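Local coordinates for protein beta-cardiotoxin OH-27 (Ophiophagus hannah, PDB 3PLC) that acts as a three-finger cardiotoxin of king cobra venom, presumably by binding a target in heart tissue through its beta-stranded loops, at residues 21-26 with 51-56; 17-22 with 39-44. One frame throughout, in Å; residues are numbered along the deposited sequence.

In the fold
Both contacts belong to one three-stranded antiparallel sheet in which strand 21-25 runs down the middle, between 37-41 and 53-56. Contact 1 pairs it with 53-56 and contact 2 with 37-41; they share Lys21 and Cys22, and their centres lie about 10 Å apart. A disulfide couples the two outer segments directly, Cys55 SG to Cys44 SG at 2.0 Å. A probable hydrogen bond from Val23 N to Gly39 O (3.0 Å) carries the contact 2 ladder onward, while Val23 CG1 meets Ile41 CG1 at 4.1 Å. In a three-finger toxin this sheet unites the second and third fingers next to the cystine-rich head.

Contact 1 of 2, residues 21-26 with 51-56; sequences KCVKMT and VEVLCC
The shortest polar bond between 21-26 and 51-56 runs from Leu54 N to Lys24 O, 3.0 Å long and nearly straight, with 165° at the hydrogen. Its return bond, Lys24 N to Leu54 O (3.1 Å), makes this a hydrogen-bonded pair of the antiparallel sheet that joins the second and third fingers of a three-finger toxin. Similar pairs of hydrogen bonds link Cys22 with Cys56 and Thr26 with Glu52, six backbone bonds in all, two at every second residue pair. The strand segments run 160° apart in direction, with their axes approaching to 4.8 Å, as an antiparallel ladder requires.

Val23, Met25, Val53 and Cys55 send their side chains to one face. Val23 makes the closest contact between side chains there: CG1 sits in the crowded position between backbone N and carbonyl carbon (chi1 59°), which leaves CG2 anti to the N and turned across the strand gap. Val23 CG2 touches Val53 CG1 at 3.6 Å, the two side chains crossing at a slant, and lies 3.2 Å from Leu54 O. Val53 also uses its other branch: Val53 CG2 meets the terminal methyl of Met25, CE, at 4.0 Å, and the two side chains run alongside one another in the same direction. Farther along this face, Cys55 is bonded to Cys44.

The other face holds Cys22, Lys24, Leu54 and Cys56. Lys24 starts alongside Leu54, but its end turns away from strand 53-56, and NZ hydrogen-bonds to the backbone O of Asn62. Cys22 and Cys56 belong to separate disulfides, to Cys3 and Cys61 respectively, yet they still pack on each other: Cys22 CB rests 4.1 Å from Cys56 SG.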
ATOM      1  N   LYS A  21       4.470  -5.365   3.111  1.00 38.69           N
ATOM      2  CA  LYS A  21       3.347  -4.519   3.525  1.00 35.91           C
ATOM      3  C   LYS A  21       2.684  -3.746   2.374  1.00 33.46           C
ATOM      4  O   LYS A  21       3.246  -3.594   1.290  1.00 32.26           O
ATOM      5  CB  LYS A  21       3.804  -3.564   4.635  1.00 37.86           C
ATOM      6  CG  LYS A  21       3.782  -4.208   6.013  1.00 42.02           C
ATOM      7  CD  LYS A  21       4.651  -3.509   7.033  1.00 46.39           C
ATOM      8  CE  LYS A  21       5.117  -4.551   8.067  1.00 52.99           C
ATOM      9  NZ  LYS A  21       5.309  -4.007   9.439  1.00 58.67           N
ATOM     10  N   CYS A  22       1.460  -3.276   2.617  1.00 31.61           N
ATOM     11  CA  CYS A  22       0.666  -2.654   1.573  1.00 28.67           C
ATOM     12  C   CYS A  22       0.270  -1.322   2.138  1.00 28.31           C
ATOM     13  O   CYS A  22       0.116  -1.183   3.334  1.00 28.38           O
ATOM     14  CB  CYS A  22      -0.594  -3.471   1.248  1.00 27.42           C
ATOM     15  SG  CYS A  22      -0.293  -5.147   0.699  1.00 27.27           S
ATOM     16  N   VAL A  23       0.067  -0.348   1.264  1.00 28.11           N
ATOM     17  CA  VAL A  23      -0.172   1.005   1.724  1.00 27.49           C
ATOM     18  C   VAL A  23      -1.191   1.634   0.803  1.00 27.61           C
ATOM     19  O   VAL A  23      -1.250   1.313  -0.375  1.00 27.66           O
ATOM     20  CB  VAL A  23       1.179   1.817   1.808  1.00 29.23           C
ATOM     21  CG1 VAL A  23       1.904   1.886   0.450  1.00 26.01           C
ATOM     22  CG2 VAL A  23       0.968   3.208   2.453  1.00 28.72           C
ATOM     23  N   LYS A  24      -2.034   2.480   1.373  1.00 29.16           N
ATOM     24  CA  LYS A  24      -3.020   3.289   0.668  1.00 30.15           C
ATOM     25  C   LYS A  24      -2.678   4.640   1.177  1.00 31.85           C
ATOM     26  O   LYS A  24      -2.616   4.864   2.388  1.00 32.75           O
ATOM     27  CB  LYS A  24      -4.449   2.961   1.139  1.00 31.10           C
ATOM     28  CG  LYS A  24      -5.602   3.410   0.219  1.00 30.82           C
ATOM     29  CD  LYS A  24      -6.999   3.149   0.862  1.00 32.82           C
ATOM     30  CE  LYS A  24      -7.747   1.930   0.194  1.00 33.04           C
ATOM     31  NZ  LYS A  24      -8.651   0.973   1.034  1.00 27.55           N
ATOM     32  N   MET A  25      -2.432   5.547   0.249  1.00 33.04           N
ATOM     33  CA  MET A  25      -2.037   6.896   0.585  1.00 34.22           C
ATOM     34  C   MET A  25      -3.111   7.813  -0.010  1.00 35.31           C
ATOM     35  O   MET A  25      -3.545   7.614  -1.152  1.00 34.81           O
ATOM     36  CB  MET A  25      -0.635   7.174   0.005  1.00 33.90           C
ATOM     37  CG  MET A  25       0.509   7.032   1.025  1.00 34.35           C
ATOM     38  SD  MET A  25       2.142   6.769   0.301  1.00 36.38           S
ATOM     39  CE  MET A  25       3.140   6.661   1.757  1.00 35.60           C
ATOM     40  N   THR A  26      -3.579   8.789   0.759  1.00 37.87           N
ATOM     41  CA  THR A  26      -4.624   9.663   0.212  1.00 40.37           C
ATOM     42  C   THR A  26      -4.327  11.149   0.380  1.00 43.03           C
ATOM     43  O   THR A  26      -3.811  11.569   1.411  1.00 45.00           O
ATOM     44  CB  THR A  26      -6.087   9.273   0.662  1.00 40.95           C
ATOM     45  OG1 THR A  26      -6.627  10.289   1.517  1.00 44.68           O
ATOM     46  CG2 THR A  26      -6.157   7.882   1.345  1.00 38.99           C
ATOM     47  N   VAL A  51      -1.073  14.347   3.848  1.00 62.19           N
ATOM     48  CA  VAL A  51      -1.004  12.997   3.306  1.00 57.00           C
ATOM     49  C   VAL A  51      -1.281  11.974   4.410  1.00 56.02           C
ATOM     50  O   VAL A  51      -0.574  11.937   5.430  1.00 58.09           O
ATOM     51  CB  VAL A  51       0.388  12.676   2.666  1.00 56.34           C
ATOM     52  CG1 VAL A  51       0.541  11.173   2.411  1.00 52.39           C
ATOM     53  CG2 VAL A  51       0.607  13.456   1.373  1.00 57.06           C
ATOM     54  N   GLU A  52      -2.302  11.144   4.197  1.00 53.18           N
ATOM     55  CA  GLU A  52      -2.638  10.091   5.154  1.00 52.16           C
ATOM     56  C   GLU A  52      -2.167   8.718   4.713  1.00 48.30           C
ATOM     57  O   GLU A  52      -2.436   8.295   3.587  1.00 46.06           O
ATOM     58  CB  GLU A  52      -4.130  10.036   5.418  1.00 52.68           C
ATOM     59  CG  GLU A  52      -4.505   9.104   6.557  1.00 55.08           C
ATOM     60  CD  GLU A  52      -5.999   8.975   6.711  1.00 58.09           C
ATOM     61  OE1 GLU A  52      -6.619   8.268   5.880  1.00 55.00           O
ATOM     62  OE2 GLU A  52      -6.548   9.587   7.661  1.00 63.17           O
ATOM     63  N   VAL A  53      -1.499   8.023   5.632  1.00 48.17           N
ATOM     64  CA  VAL A  53      -0.938   6.693   5.374  1.00 45.42           C
ATOM     65  C   VAL A  53      -1.705   5.598   6.105  1.00 44.86           C
ATOM     66  O   VAL A  53      -1.720   5.576   7.336  1.00 47.06           O
ATOM     67  CB  VAL A  53       0.553   6.615   5.803  1.00 46.85           C
ATOM     68  CG1 VAL A  53       1.158   5.283   5.376  1.00 44.62           C
ATOM     69  CG2 VAL A  53       1.370   7.770   5.216  1.00 46.55           C
ATOM     70  N   LEU A  54      -2.348   4.706   5.353  1.00 42.18           N
ATOM     71  CA  LEU A  54      -2.821   3.437   5.899  1.00 42.61           C
ATOM     72  C   LEU A  54      -1.847   2.331   5.528  1.00 40.75           C
ATOM     73  O   LEU A  54      -1.446   2.225   4.363  1.00 39.73           O
ATOM     74  CB  LEU A  54      -4.240   3.104   5.411  1.00 42.59           C
ATOM     75  CG  LEU A  54      -4.908   1.786   5.893  1.00 44.63           C
ATOM     76  CD1 LEU A  54      -6.314   2.013   6.466  1.00 48.79           C
ATOM     77  CD2 LEU A  54      -4.961   0.733   4.769  1.00 43.55           C
ATOM     78  N   CYS A  55      -1.442   1.535   6.521  1.00 42.27           N
ATOM     79  CA  CYS A  55      -0.483   0.434   6.316  1.00 41.82           C
ATOM     80  C   CYS A  55      -1.021  -0.776   6.999  1.00 42.64           C
ATOM     81  O   CYS A  55      -1.456  -0.698   8.153  1.00 45.63           O
ATOM     82  CB  CYS A  55       0.912   0.710   6.905  1.00 43.98           C
ATOM     83  SG  CYS A  55       1.565   2.281   6.522  1.00 46.38           S
ATOM     84  N   CYS A  56      -0.954  -1.896   6.278  1.00 40.62           N
ATOM     85  CA  CYS A  56      -1.489  -3.154   6.735  1.00 40.89           C
ATOM     86  C   CYS A  56      -0.551  -4.233   6.243  1.00 40.90           C
ATOM     87  O   CYS A  56       0.295  -3.961   5.396  1.00 40.21           O
ATOM     88  CB  CYS A  56      -2.907  -3.317   6.209  1.00 39.74           C
ATOM     89  SG  CYS A  56      -3.143  -3.019   4.432  1.00 34.93           S
TER

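Contact 2 of 2, residues 17-22 with 39-44; sequences IGQDKC and GCIDIC
Lys21 and Ile41 form an antiparallel hydrogen-bonded pair, Lys21 N to Ile41 O at 3.1 Å and Ile41 N to Lys21 O at 2.8 Å, the latter with the donor above the carbonyl plane, 39° out of it. Next to it the ladder is irregular. Asp20 and Lys21 both face Ile41, which defines a classic beta bulge; Asp20 N comes within 3.2 Å of Ile41 O, but the angle is too poor for a bond. Beyond the bulge the chain turns aside, and 18-22 and 39-42 run 135° apart.

Gln19 packs beside this bend. Gln19 CB lies 3.6 Å from Ile41 O and 4.0 Å from Cys40 CB, so the start of the side chain is pressed on the carbonyl of Ile41, in the Ile41-Asp42 peptide, with the cysteine next to it. On the face shared by Lys21 and Ile41, the methyl branch of Ile41 meets its neighbour: Ile41 CG2 is 3.9 Å from Lys21 CB, while the rest of the lysine chain departs from Ile41.

These segments are the base of the hairpin 21-25 and 37-41, the central finger of the three-finger fold, where it leaves the disulfide-rich head. Consistent with this, Cys40 is bonded to Cys15, in the N-terminal part of the chain.

At the outer edge Asp42 lies beside Gly18, with Asp42 CB 3.6 Å from Gly18 O. Asp42 has CG in the position between backbone N and carbonyl carbon (chi1 46°), which swings the carboxylate back over its own chain. There Asp42 OD2 accepts Ile43 N at 2.6 Å, on the anti side and somewhat out of the carboxylate plane.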
ATOM      1  N   ILE A  17      10.498  -9.135  -3.113  1.00 53.45           N
ATOM      2  CA  ILE A  17      10.876  -9.755  -1.854  1.00 54.82           C
ATOM      3  C   ILE A  17      11.408  -8.628  -0.974  1.00 54.62           C
ATOM      4  O   ILE A  17      12.180  -7.762  -1.427  1.00 55.57           O
ATOM      5  CB  ILE A  17      11.979 -10.849  -2.018  1.00 58.83           C
ATOM      6  CG1 ILE A  17      11.672 -11.758  -3.213  1.00 60.27           C
ATOM      7  CG2 ILE A  17      12.187 -11.634  -0.709  1.00 61.83           C
ATOM      8  CD1 ILE A  17      12.401 -13.092  -3.211  1.00 65.21           C
ATOM      9  N   GLY A  18      10.989  -8.638   0.280  1.00 53.88           N
ATOM     10  CA  GLY A  18      11.395  -7.603   1.199  1.00 54.19           C
ATOM     11  C   GLY A  18      10.326  -6.563   1.426  1.00 50.73           C
ATOM     12  O   GLY A  18      10.428  -5.793   2.375  1.00 51.23           O
ATOM     13  N   GLN A  19       9.301  -6.540   0.571  1.00 47.92           N
ATOM     14  CA  GLN A  19       8.221  -5.545   0.702  1.00 45.05           C
ATOM     15  C   GLN A  19       6.946  -6.213   1.173  1.00 43.53           C
ATOM     16  O   GLN A  19       6.044  -6.483   0.381  1.00 43.34           O
ATOM     17  CB  GLN A  19       8.001  -4.738  -0.597  1.00 44.36           C
ATOM     18  CG  GLN A  19       9.270  -4.025  -1.144  1.00 46.54           C
ATOM     19  CD  GLN A  19       8.981  -2.723  -1.918  1.00 48.26           C
ATOM     20  OE1 GLN A  19       7.912  -2.116  -1.791  1.00 48.56           O
ATOM     21  NE2 GLN A  19       9.949  -2.287  -2.709  1.00 50.57           N
ATOM     22  N   ASP A  20       6.869  -6.447   2.477  1.00 43.31           N
ATOM     23  CA  ASP A  20       5.868  -7.352   3.046  1.00 43.05           C
ATOM     24  C   ASP A  20       4.578  -6.654   3.436  1.00 40.58           C
ATOM     25  O   ASP A  20       3.694  -7.281   3.986  1.00 40.89           O
ATOM     26  CB  ASP A  20       6.454  -8.113   4.256  1.00 46.28           C
ATOM     27  CG  ASP A  20       7.260  -9.333   3.846  1.00 49.81           C
ATOM     28  OD1 ASP A  20       7.003  -9.855   2.732  1.00 50.63           O
ATOM     29  OD2 ASP A  20       8.150  -9.775   4.628  1.00 54.56           O
ATOM     30  N   LYS A  21       4.470  -5.365   3.111  1.00 38.69           N
ATOM     31  CA  LYS A  21       3.347  -4.519   3.525  1.00 35.91           C
ATOM     32  C   LYS A  21       2.684  -3.746   2.374  1.00 33.46           C
ATOM     33  O   LYS A  21       3.246  -3.594   1.290  1.00 32.26           O
ATOM     34  CB  LYS A  21       3.804  -3.564   4.635  1.00 37.86           C
ATOM     35  CG  LYS A  21       3.782  -4.208   6.013  1.00 42.02           C
ATOM     36  CD  LYS A  21       4.651  -3.509   7.033  1.00 46.39           C
ATOM     37  CE  LYS A  21       5.117  -4.551   8.067  1.00 52.99           C
ATOM     38  NZ  LYS A  21       5.309  -4.007   9.439  1.00 58.67           N
ATOM     39  N   CYS A  22       1.460  -3.276   2.617  1.00 31.61           N
ATOM     40  CA  CYS A  22       0.666  -2.654   1.573  1.00 28.67           C
ATOM     41  C   CYS A  22       0.270  -1.322   2.138  1.00 28.31           C
ATOM     42  O   CYS A  22       0.116  -1.183   3.334  1.00 28.38           O
ATOM     43  CB  CYS A  22      -0.594  -3.471   1.248  1.00 27.42           C
ATOM     44  SG  CYS A  22      -0.293  -5.147   0.699  1.00 27.27           S
ATOM     45  N   GLY A  39       0.213   0.584  -3.069  1.00 26.22           N
ATOM     46  CA  GLY A  39       1.280  -0.281  -3.560  1.00 26.28           C
ATOM     47  C   GLY A  39       1.995  -1.021  -2.448  1.00 28.20           C
ATOM     48  O   GLY A  39       1.541  -1.015  -1.289  1.00 28.49           O
ATOM     49  N   CYS A  40       3.108  -1.672  -2.793  1.00 30.24           N
ATOM     50  CA  CYS A  40       3.878  -2.483  -1.847  1.00 32.82           C
ATOM     51  C   CYS A  40       4.813  -1.597  -1.074  1.00 33.74           C
ATOM     52  O   CYS A  40       5.205  -0.532  -1.557  1.00 34.40           O
ATOM     53  CB  CYS A  40       4.676  -3.580  -2.576  1.00 32.60           C
ATOM     54  SG  CYS A  40       3.559  -4.758  -3.258  1.00 36.88           S
ATOM     55  N   ILE A  41       5.206  -2.032   0.114  1.00 35.38           N
ATOM     56  CA  ILE A  41       6.103  -1.249   0.954  1.00 37.31           C
ATOM     57  C   ILE A  41       6.869  -2.119   1.961  1.00 39.55           C
ATOM     58  O   ILE A  41       6.473  -3.233   2.237  1.00 38.99           O
ATOM     59  CB  ILE A  41       5.322  -0.137   1.685  1.00 38.36           C
ATOM     60  CG1 ILE A  41       5.831   1.254   1.294  1.00 38.80           C
ATOM     61  CG2 ILE A  41       5.348  -0.349   3.182  1.00 39.10           C
ATOM     62  CD1 ILE A  41       7.312   1.326   1.009  1.00 39.94           C
ATOM     63  N   ASP A  42       7.968  -1.593   2.493  1.00 43.33           N
ATOM     64  CA  ASP A  42       8.806  -2.272   3.499  1.00 47.23           C
ATOM     65  C   ASP A  42       8.590  -1.722   4.904  1.00 49.36           C
ATOM     66  O   ASP A  42       8.384  -2.489   5.854  1.00 51.42           O
ATOM     67  CB  ASP A  42      10.312  -2.238   3.120  1.00 50.29           C
ATOM     68  CG  ASP A  42      10.805  -0.843   2.662  1.00 51.62           C
ATOM     69  OD1 ASP A  42      11.892  -0.782   2.028  1.00 53.43           O
ATOM     70  OD2 ASP A  42      10.134   0.182   2.944  1.00 51.81           O
ATOM     71  N   ILE A  43       8.673  -0.401   5.032  1.00 50.13           N
ATOM     72  CA  ILE A  43       8.391   0.291   6.284  1.00 52.62           C
ATOM     73  C   ILE A  43       7.223   1.271   6.080  1.00 51.04           C
ATOM     74  O   ILE A  43       7.064   1.852   5.007  1.00 49.00           O
ATOM     75  CB  ILE A  43       9.653   1.003   6.840  1.00 56.96           C
ATOM     76  CG1 ILE A  43      10.772  -0.025   7.065  1.00 60.16           C
ATOM     77  CG2 ILE A  43       9.333   1.740   8.147  1.00 58.60           C
ATOM     78  CD1 ILE A  43      12.107   0.398   6.518  1.00 62.65           C
ATOM     79  N   CYS A  44       6.390   1.415   7.105  1.00 52.39           N
ATOM     80  CA  CYS A  44       5.203   2.246   7.025  1.00 51.72           C
ATOM     81  C   CYS A  44       5.565   3.730   7.174  1.00 54.23           C
ATOM     82  O   CYS A  44       5.948   4.178   8.254  1.00 58.28           O
ATOM     83  CB  CYS A  44       4.170   1.803   8.070  1.00 52.04           C
ATOM     84  SG  CYS A  44       2.669   2.831   8.149  1.00 52.69           S
TER